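Local coordinates for protein L-ribulose 3-epimerase (Mesorhizobium loti, PDB 3VYL) that binds manganese in a TIM barrel and probably epimerises ketoses at carbon 3, interconverting L-ribulose and L-xylulose with high efficiency, at residues A[62-74]-A[83-95]. Numbering follows the deposited sequence.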
loop_
_atom_site.group_PDB
_atom_site.type_symbol
_atom_site.label_atom_id
_atom_site.label_comp_id
_atom_site.label_asym_id
_atom_site.label_seq_id
_atom_site.Cartn_x
_atom_site.Cartn_y
_atom_site.Cartn_z
ATOM N N ALA A 62 -3.219 6.601 32.097
ATOM C CA ALA A 62 -4.584 6.740 31.615
ATOM C C ALA A 62 -5.377 5.538 32.108
ATOM O O ALA A 62 -4.813 4.470 32.340
ATOM C CB ALA A 62 -4.604 6.813 30.103
ATOM N N ILE A 63 -6.676 5.711 32.295
ATOM C CA ILE A 63 -7.527 4.581 32.605
ATOM C C ILE A 63 -8.568 4.368 31.496
ATOM O O ILE A 63 -9.262 5.308 31.070
ATOM C CB ILE A 63 -8.222 4.721 33.982
ATOM C CG1 ILE A 63 -7.228 5.131 35.080
ATOM C CG2 ILE A 63 -8.955 3.433 34.349
ATOM C CD1 ILE A 63 -6.246 4.059 35.517
ATOM N N SER A 64 -8.658 3.124 31.030
ATOM C CA SER A 64 -9.651 2.734 30.049
ATOM C C SER A 64 -10.467 1.611 30.627
ATOM O O SER A 64 -9.929 0.733 31.295
ATOM C CB SER A 64 -8.971 2.240 28.777
ATOM O OG SER A 64 -8.280 1.023 29.019
ATOM N N ILE A 65 -11.767 1.629 30.356
ATOM C CA ILE A 65 -12.647 0.526 30.727
ATOM C C ILE A 65 -13.601 0.253 29.569
ATOM O O ILE A 65 -13.633 1.003 28.581
ATOM C CB ILE A 65 -13.479 0.846 31.995
ATOM C CG1 ILE A 65 -14.421 2.027 31.746
ATOM C CG2 ILE A 65 -12.578 1.123 33.189
ATOM C CD1 ILE A 65 -15.575 2.103 32.718
ATOM N N GLY A 66 -14.372 -0.826 29.696
ATOM C CA GLY A 66 -15.493 -1.097 28.809
ATOM C C GLY A 66 -16.690 -1.361 29.689
ATOM O O GLY A 66 -16.656 -2.285 30.493
ATOM N N LEU A 67 -17.738 -0.552 29.567
ATOM C CA LEU A 67 -18.915 -0.713 30.417
ATOM C C LEU A 67 -19.442 -2.142 30.338
ATOM O O LEU A 67 -19.420 -2.741 29.262
ATOM C CB LEU A 67 -20.025 0.291 30.049
ATOM C CG LEU A 67 -19.872 1.766 30.467
ATOM C CD1 LEU A 67 -20.968 2.630 29.874
ATOM C CD2 LEU A 67 -19.841 1.918 31.982
ATOM N N PRO A 68 -19.882 -2.706 31.487
ATOM C CA PRO A 68 -20.509 -4.040 31.492
ATOM C C PRO A 68 -21.937 -3.979 30.990
ATOM O O PRO A 68 -22.544 -2.921 31.032
ATOM C CB PRO A 68 -20.484 -4.440 32.972
ATOM C CG PRO A 68 -20.470 -3.147 33.705
ATOM C CD PRO A 68 -19.683 -2.191 32.856
ATOM N N ALA A 69 -22.456 -5.102 30.505
ATOM C CA ALA A 69 -23.857 -5.195 30.082
ATOM C C ALA A 69 -24.719 -4.826 31.276
ATOM O O ALA A 69 -25.784 -4.227 31.140
ATOM C CB ALA A 69 -24.173 -6.601 29.598
ATOM N N ASP A 70 -24.201 -5.182 32.451
ATOM C CA ASP A 70 -24.739 -4.824 33.755
ATOM C C ASP A 70 -24.842 -3.305 33.993
ATOM O O ASP A 70 -25.711 -2.847 34.742
ATOM C CB ASP A 70 -23.834 -5.438 34.824
ATOM C CG ASP A 70 -24.492 -5.498 36.172
ATOM O OD1 ASP A 70 -25.737 -5.428 36.215
ATOM O OD2 ASP A 70 -23.768 -5.625 37.185
ATOM N N GLY A 71 -23.978 -2.551 33.342
ATOM C CA GLY A 71 -23.911 -1.130 33.480
ATOM C C GLY A 71 -23.986 -0.335 32.207
ATOM O O GLY A 71 -23.254 0.581 32.066
ATOM N N ASP A 72 -24.854 -0.661 31.279
ATOM C CA ASP A 72 -24.906 0.100 30.066
ATOM C C ASP A 72 -25.749 1.359 30.146
ATOM O O ASP A 72 -26.949 1.313 30.213
ATOM C CB ASP A 72 -25.436 -0.781 28.965
ATOM C CG ASP A 72 -25.474 -0.089 27.670
ATOM O OD1 ASP A 72 -25.328 1.115 27.672
ATOM O OD2 ASP A 72 -25.646 -0.728 26.650
ATOM N N ILE A 73 -25.092 2.486 29.999
ATOM C CA ILE A 73 -25.676 3.805 30.136
ATOM C C ILE A 73 -26.612 4.185 29.024
ATOM O O ILE A 73 -27.217 5.212 29.072
ATOM C CB ILE A 73 -24.618 4.906 30.262
ATOM C CG1 ILE A 73 -23.745 4.979 29.037
ATOM C CG2 ILE A 73 -23.713 4.640 31.420
ATOM C CD1 ILE A 73 -22.709 6.041 29.173
ATOM N N SER A 74 -26.644 3.395 27.978
ATOM C CA SER A 74 -27.606 3.558 26.921
ATOM C C SER A 74 -28.863 2.764 27.120
ATOM O O SER A 74 -29.771 2.910 26.378
ATOM C CB SER A 74 -26.974 3.154 25.608
ATOM O OG SER A 74 -26.300 1.945 25.762
ATOM N N ARG A 83 -26.273 2.220 37.134
ATOM C CA ARG A 83 -25.075 1.443 37.440
ATOM C C ARG A 83 -23.903 1.911 36.553
ATOM O O ARG A 83 -22.781 2.070 37.029
ATOM C CB ARG A 83 -25.348 -0.064 37.329
ATOM C CG ARG A 83 -24.255 -0.976 37.880
ATOM C CD ARG A 83 -23.664 -0.437 39.173
ATOM N NE ARG A 83 -22.451 -1.148 39.579
ATOM C CZ ARG A 83 -21.481 -0.610 40.316
ATOM N NH1 ARG A 83 -21.569 0.654 40.714
ATOM N NH2 ARG A 83 -20.414 -1.334 40.647
ATOM N N GLY A 84 -24.183 2.185 35.284
ATOM C CA GLY A 84 -23.193 2.776 34.386
ATOM C C GLY A 84 -22.595 4.063 34.924
ATOM O O GLY A 84 -21.386 4.147 35.177
ATOM N N VAL A 85 -23.445 5.069 35.114
ATOM C CA VAL A 85 -22.999 6.354 35.657
ATOM C C VAL A 85 -22.132 6.160 36.905
ATOM O O VAL A 85 -21.095 6.810 37.044
ATOM C CB VAL A 85 -24.183 7.306 35.938
ATOM C CG1 VAL A 85 -23.705 8.600 36.567
ATOM C CG2 VAL A 85 -24.945 7.606 34.659
ATOM N N GLU A 86 -22.530 5.257 37.798
ATOM C CA GLU A 86 -21.746 5.037 39.018
ATOM C C GLU A 86 -20.380 4.399 38.746
ATOM O O GLU A 86 -19.410 4.691 39.458
ATOM C CB GLU A 86 -22.544 4.254 40.080
ATOM C CG GLU A 86 -21.854 4.104 41.449
ATOM C CD GLU A 86 -21.491 5.431 42.132
ATOM O OE1 GLU A 86 -22.117 6.484 41.838
ATOM O OE2 GLU A 86 -20.575 5.416 42.989
ATOM N N ILE A 87 -20.300 3.540 37.728
ATOM C CA ILE A 87 -19.006 2.983 37.313
ATOM C C ILE A 87 -18.137 4.094 36.711
ATOM O O ILE A 87 -16.936 4.179 36.997
ATOM C CB ILE A 87 -19.148 1.800 36.328
ATOM C CG1 ILE A 87 -19.665 0.557 37.066
ATOM C CG2 ILE A 87 -17.805 1.483 35.667
ATOM C CD1 ILE A 87 -20.383 -0.436 36.181
ATOM N N LEU A 88 -18.760 4.944 35.894
ATOM C CA LEU A 88 -18.089 6.099 35.301
ATOM C C LEU A 88 -17.500 7.041 36.356
ATOM O O LEU A 88 -16.304 7.374 36.302
ATOM C CB LEU A 88 -19.054 6.848 34.377
ATOM C CG LEU A 88 -18.991 6.656 32.856
ATOM C CD1 LEU A 88 -18.395 5.323 32.430
ATOM C CD2 LEU A 88 -20.376 6.841 32.262
ATOM N N ASN A 89 -18.339 7.441 37.319
ATOM C CA ASN A 89 -17.939 8.351 38.400
ATOM C C ASN A 89 -16.773 7.805 39.221
ATOM O O ASN A 89 -15.871 8.553 39.618
ATOM C CB ASN A 89 -19.121 8.667 39.317
ATOM C CG ASN A 89 -20.117 9.628 38.691
ATOM O OD1 ASN A 89 -19.748 10.563 37.976
ATOM N ND2 ASN A 89 -21.395 9.412 38.975
ATOM N N GLN A 90 -16.790 6.496 39.456
ATOM C CA GLN A 90 -15.736 5.851 40.223
ATOM C C GLN A 90 -14.425 5.843 39.440
ATOM O O GLN A 90 -13.369 6.158 39.981
ATOM C CB GLN A 90 -16.166 4.437 40.607
ATOM C CG GLN A 90 -15.538 3.921 41.894
ATOM C CD GLN A 90 -16.144 2.603 42.355
ATOM O OE1 GLN A 90 -17.273 2.258 41.985
ATOM N NE2 GLN A 90 -15.395 1.859 43.166
ATOM N N THR A 91 -14.511 5.508 38.156
ATOM C CA THR A 91 -13.349 5.478 37.260
ATOM C C THR A 91 -12.657 6.840 37.157
ATOM O O THR A 91 -11.427 6.922 37.074
ATOM C CB THR A 91 -13.748 4.987 35.848
ATOM O OG1 THR A 91 -14.524 3.786 35.962
ATOM C CG2 THR A 91 -12.509 4.706 34.987
ATOM N N ILE A 92 -13.464 7.901 37.157
ATOM C CA ILE A 92 -12.948 9.267 37.146
ATOM C C ILE A 92 -12.098 9.525 38.397
ATOM O O ILE A 92 -10.909 9.862 38.290
ATOM C CB ILE A 92 -14.082 10.293 37.017
ATOM C CG1 ILE A 92 -14.723 10.186 35.630
ATOM C CG2 ILE A 92 -13.556 11.697 37.268
ATOM C CD1 ILE A 92 -15.956 11.041 35.437
ATOM N N ALA A 93 -12.700 9.327 39.571
ATOM C CA ALA A 93 -12.003 9.493 40.846
ATOM C C ALA A 93 -10.740 8.633 40.929
ATOM O O ALA A 93 -9.723 9.062 41.489
ATOM C CB ALA A 93 -12.936 9.205 42.013
ATOM N N LEU A 94 -10.792 7.430 40.363
ATOM C CA LEU A 94 -9.579 6.619 40.255
ATOM C C LEU A 94 -8.481 7.326 39.434
ATOM O O LEU A 94 -7.347 7.451 39.894
ATOM C CB LEU A 94 -9.890 5.229 39.690
ATOM C CG LEU A 94 -8.694 4.284 39.529
ATOM C CD1 LEU A 94 -8.202 3.778 40.877
ATOM C CD2 LEU A 94 -9.049 3.110 38.633
ATOM N N THR A 95 -8.831 7.793 38.233
ATOM C CA THR A 95 -7.888 8.479 37.335
ATOM C C THR A 95 -7.280 9.693 38.041
ATOM O O THR A 95 -6.053 9.825 38.137
ATOM C CB THR A 95 -8.579 8.930 36.020
ATOM O OG1 THR A 95 -9.184 7.800 35.379
ATOM C CG2 THR A 95 -7.587 9.592 35.061
#
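Ile63 and Ile65 of strand 60-66 pack on helix 78-98 within a beta-alpha-beta unit of the TIM barrel. The axes of segments 62-66 and 83-95 run nearly antiparallel (160°), 8.8 Å apart at closest. Ile63 and Ile65 turn toward the helix. Ser64, between them, faces away and hydrogen-bonds Glu36. Ile63 lies alongside Thr95, and its CG2 meets Thr91 CG2 at 3.8 Å. Ile65 CD1 touches Ile87 CG2 at 3.7 Å and also lies near the Thr91 hydroxyl. Both threonines turn their hydroxyls back onto the helix. Thr91 OG1 donates to Ile87 O at 2.7 Å, from above the carbonyl plane, while Thr91 N reaches that oxygen from the opposite face. Thr95 OG1 donates to Thr91 O at 2.9 Å, tilted from the carbonyl plane, with Thr95 N on the other face. With OG1 beside the backbone N (Thr91 chi1 -49°), CG2 of Thr91 is left to meet the isoleucines. Further along, the side chains of Leu67 and Leu88 cross at about a right angle, with CD2 against CD1. Pro68 CG meets Ile87 CD1 tip to tip at 3.7 Å. Gly71 CA and Gly84 CA lie 4.1 Å apart. Ile73 CG2 packs on Gly84 CA. Apolar packing dominates, and the threonine hydroxyls are satisfied within the helix.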